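Local coordinates for beta-fructofuranosidase (Bifidobacterium adolescentis, PDB 6NOB), which probably hydrolyses the glycosidic bond of terminal non-reducing beta-D-fructofuranosyl residues, as in sucrose, like other members of glycoside hydrolase family 32, at residues 390-395 and 406-411. Sequence-based numbering, arbitrary orientation.
Sequences GALMHY and RWYAGD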
loop_
_atom_site.group_PDB
_atom_site.type_symbol
_atom_site.label_atom_id
_atom_site.label_comp_id
_atom_site.label_asym_id
_atom_site.label_seq_id
_atom_site.Cartn_x
_atom_site.Cartn_y
_atom_site.Cartn_z
ATOM N N GLY A 390 -8.455 0.754 -10.070
ATOM C CA GLY A 390 -7.776 -0.522 -10.196
ATOM C C GLY A 390 -6.454 -0.375 -10.914
ATOM O O GLY A 390 -6.229 0.587 -11.654
ATOM N N ALA A 391 -5.577 -1.350 -10.687
ATOM C CA ALA A 391 -4.234 -1.353 -11.247
ATOM C C ALA A 391 -4.133 -2.362 -12.386
ATOM O O ALA A 391 -4.765 -3.421 -12.360
ATOM C CB ALA A 391 -3.198 -1.677 -10.169
ATOM N N LEU A 392 -3.317 -2.027 -13.385
ATOM C CA LEU A 392 -3.209 -2.800 -14.619
ATOM C C LEU A 392 -1.889 -3.566 -14.627
ATOM O O LEU A 392 -0.820 -2.973 -14.798
ATOM C CB LEU A 392 -3.324 -1.883 -15.832
ATOM C CG LEU A 392 -4.666 -1.156 -15.925
ATOM C CD1 LEU A 392 -4.603 -0.020 -16.933
ATOM C CD2 LEU A 392 -5.773 -2.136 -16.281
ATOM N N MET A 393 -1.971 -4.884 -14.462
ATOM C CA MET A 393 -0.774 -5.708 -14.366
ATOM C C MET A 393 -0.077 -5.834 -15.714
ATOM O O MET A 393 -0.722 -5.942 -16.760
ATOM C CB MET A 393 -1.126 -7.102 -13.854
ATOM C CG MET A 393 -1.169 -7.238 -12.349
ATOM S SD MET A 393 -0.667 -8.894 -11.837
ATOM C CE MET A 393 1.110 -8.783 -12.021
ATOM N N HIS A 394 1.255 -5.831 -15.674
ATOM C CA HIS A 394 2.085 -6.149 -16.836
ATOM C C HIS A 394 1.798 -5.211 -18.005
ATOM O O HIS A 394 1.750 -5.628 -19.165
ATOM C CB HIS A 394 1.907 -7.610 -17.254
ATOM C CG HIS A 394 2.364 -8.591 -16.220
ATOM N ND1 HIS A 394 2.082 -9.938 -16.297
ATOM C CD2 HIS A 394 3.084 -8.421 -15.087
ATOM C CE1 HIS A 394 2.607 -10.555 -15.254
ATOM N NE2 HIS A 394 3.221 -9.657 -14.505
ATOM N N TYR A 395 1.606 -3.933 -17.698
ATOM C CA TYR A 395 1.337 -2.933 -18.719
ATOM C C TYR A 395 2.116 -1.669 -18.399
ATOM O O TYR A 395 2.047 -1.160 -17.276
ATOM C CB TYR A 395 -0.161 -2.616 -18.814
ATOM C CG TYR A 395 -0.475 -1.447 -19.723
ATOM C CD1 TYR A 395 -0.472 -1.596 -21.107
ATOM C CD2 TYR A 395 -0.769 -0.192 -19.197
ATOM C CE1 TYR A 395 -0.756 -0.528 -21.942
ATOM C CE2 TYR A 395 -1.052 0.884 -20.023
ATOM C CZ TYR A 395 -1.044 0.711 -21.395
ATOM O OH TYR A 395 -1.324 1.777 -22.221
ATOM N N ARG A 406 -5.447 3.111 -12.362
ATOM C CA ARG A 406 -6.400 3.897 -13.135
ATOM C C ARG A 406 -7.690 4.095 -12.349
ATOM O O ARG A 406 -8.157 3.179 -11.664
ATOM C CB ARG A 406 -6.709 3.212 -14.471
ATOM C CG ARG A 406 -7.449 4.082 -15.465
ATOM C CD ARG A 406 -7.136 3.686 -16.903
ATOM N NE ARG A 406 -7.498 4.749 -17.838
ATOM C CZ ARG A 406 -6.699 5.760 -18.163
ATOM N NH1 ARG A 406 -5.486 5.846 -17.633
ATOM N NH2 ARG A 406 -7.114 6.689 -19.018
ATOM N N TRP A 407 -8.267 5.293 -12.450
ATOM C CA TRP A 407 -9.598 5.558 -11.923
ATOM C C TRP A 407 -10.582 5.758 -13.071
ATOM O O TRP A 407 -10.224 6.255 -14.142
ATOM C CB TRP A 407 -9.619 6.780 -10.989
ATOM C CG TRP A 407 -9.206 8.095 -11.606
ATOM C CD1 TRP A 407 -7.982 8.692 -11.512
ATOM C CD2 TRP A 407 -10.025 8.985 -12.383
ATOM N NE1 TRP A 407 -7.983 9.887 -12.188
ATOM C CE2 TRP A 407 -9.223 10.091 -12.733
ATOM C CE3 TRP A 407 -11.353 8.950 -12.823
ATOM C CZ2 TRP A 407 -9.706 11.154 -13.499
ATOM C CZ3 TRP A 407 -11.828 10.006 -13.589
ATOM C CH2 TRP A 407 -11.006 11.092 -13.918
ATOM N N TYR A 408 -11.829 5.357 -12.831
ATOM C CA TYR A 408 -12.900 5.455 -13.817
ATOM C C TYR A 408 -14.125 6.030 -13.123
ATOM O O TYR A 408 -14.590 5.467 -12.127
ATOM C CB TYR A 408 -13.237 4.089 -14.428
ATOM C CG TYR A 408 -12.054 3.200 -14.760
ATOM C CD1 TYR A 408 -11.354 2.531 -13.761
ATOM C CD2 TYR A 408 -11.659 3.004 -16.078
ATOM C CE1 TYR A 408 -10.285 1.715 -14.064
ATOM C CE2 TYR A 408 -10.590 2.186 -16.391
ATOM C CZ TYR A 408 -9.907 1.544 -15.380
ATOM O OH TYR A 408 -8.842 0.726 -15.685
ATOM N N ALA A 409 -14.656 7.132 -13.647
ATOM C CA ALA A 409 -15.777 7.828 -13.032
ATOM C C ALA A 409 -16.975 7.838 -13.974
ATOM O O ALA A 409 -16.824 8.031 -15.184
ATOM C CB ALA A 409 -15.397 9.265 -12.655
ATOM N N GLY A 410 -18.160 7.636 -13.413
ATOM C CA GLY A 410 -19.361 7.616 -14.225
ATOM C C GLY A 410 -20.585 7.281 -13.405
ATOM O O GLY A 410 -20.612 7.480 -12.189
ATOM N N ASP A 411 -21.605 6.769 -14.088
ATOM C CA ASP A 411 -22.880 6.427 -13.472
ATOM C C ASP A 411 -23.051 4.914 -13.452
ATOM O O ASP A 411 -22.902 4.253 -14.486
ATOM C CB ASP A 411 -24.043 7.075 -14.224
ATOM C CG ASP A 411 -23.823 8.552 -14.477
ATOM O OD1 ASP A 411 -23.244 9.229 -13.602
ATOM O OD2 ASP A 411 -24.229 9.037 -15.553
#
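Arg406 N donates to Gly390 O at 2.7 Å, and Gly390 N returns a bond to Arg406 O at 2.9 Å. This reciprocal couple is an antiparallel hydrogen-bonded pair in the beta hairpin of strands 385-396 and 405-415, part of one blade of the five-bladed propeller characteristic of family 32 catalytic domains. Both bonds are nearly straight. From this pair the two segments run off in opposite directions, and between them the side-chain contacts are few and at van der Waals distance. With CG anti to its backbone N (chi1 -168°), Arg406 sends an extended chain away from Gly390 to a cation-pi contact with Trp428 on the next strand, 418-428. Its CD passes 4.5 Å from Leu392 CD1. Tyr408 lies on the same face of the sheet as Arg406 and turns its ring edge to the glycine, CE1 being 4.5 Å from Gly390 N. Hydrogen bonds to Asp365 and Tyr374 fix its hydroxyl within the buried interior, while the other methyl of Leu392, CD2, lies 4.2 Å from Tyr408 OH.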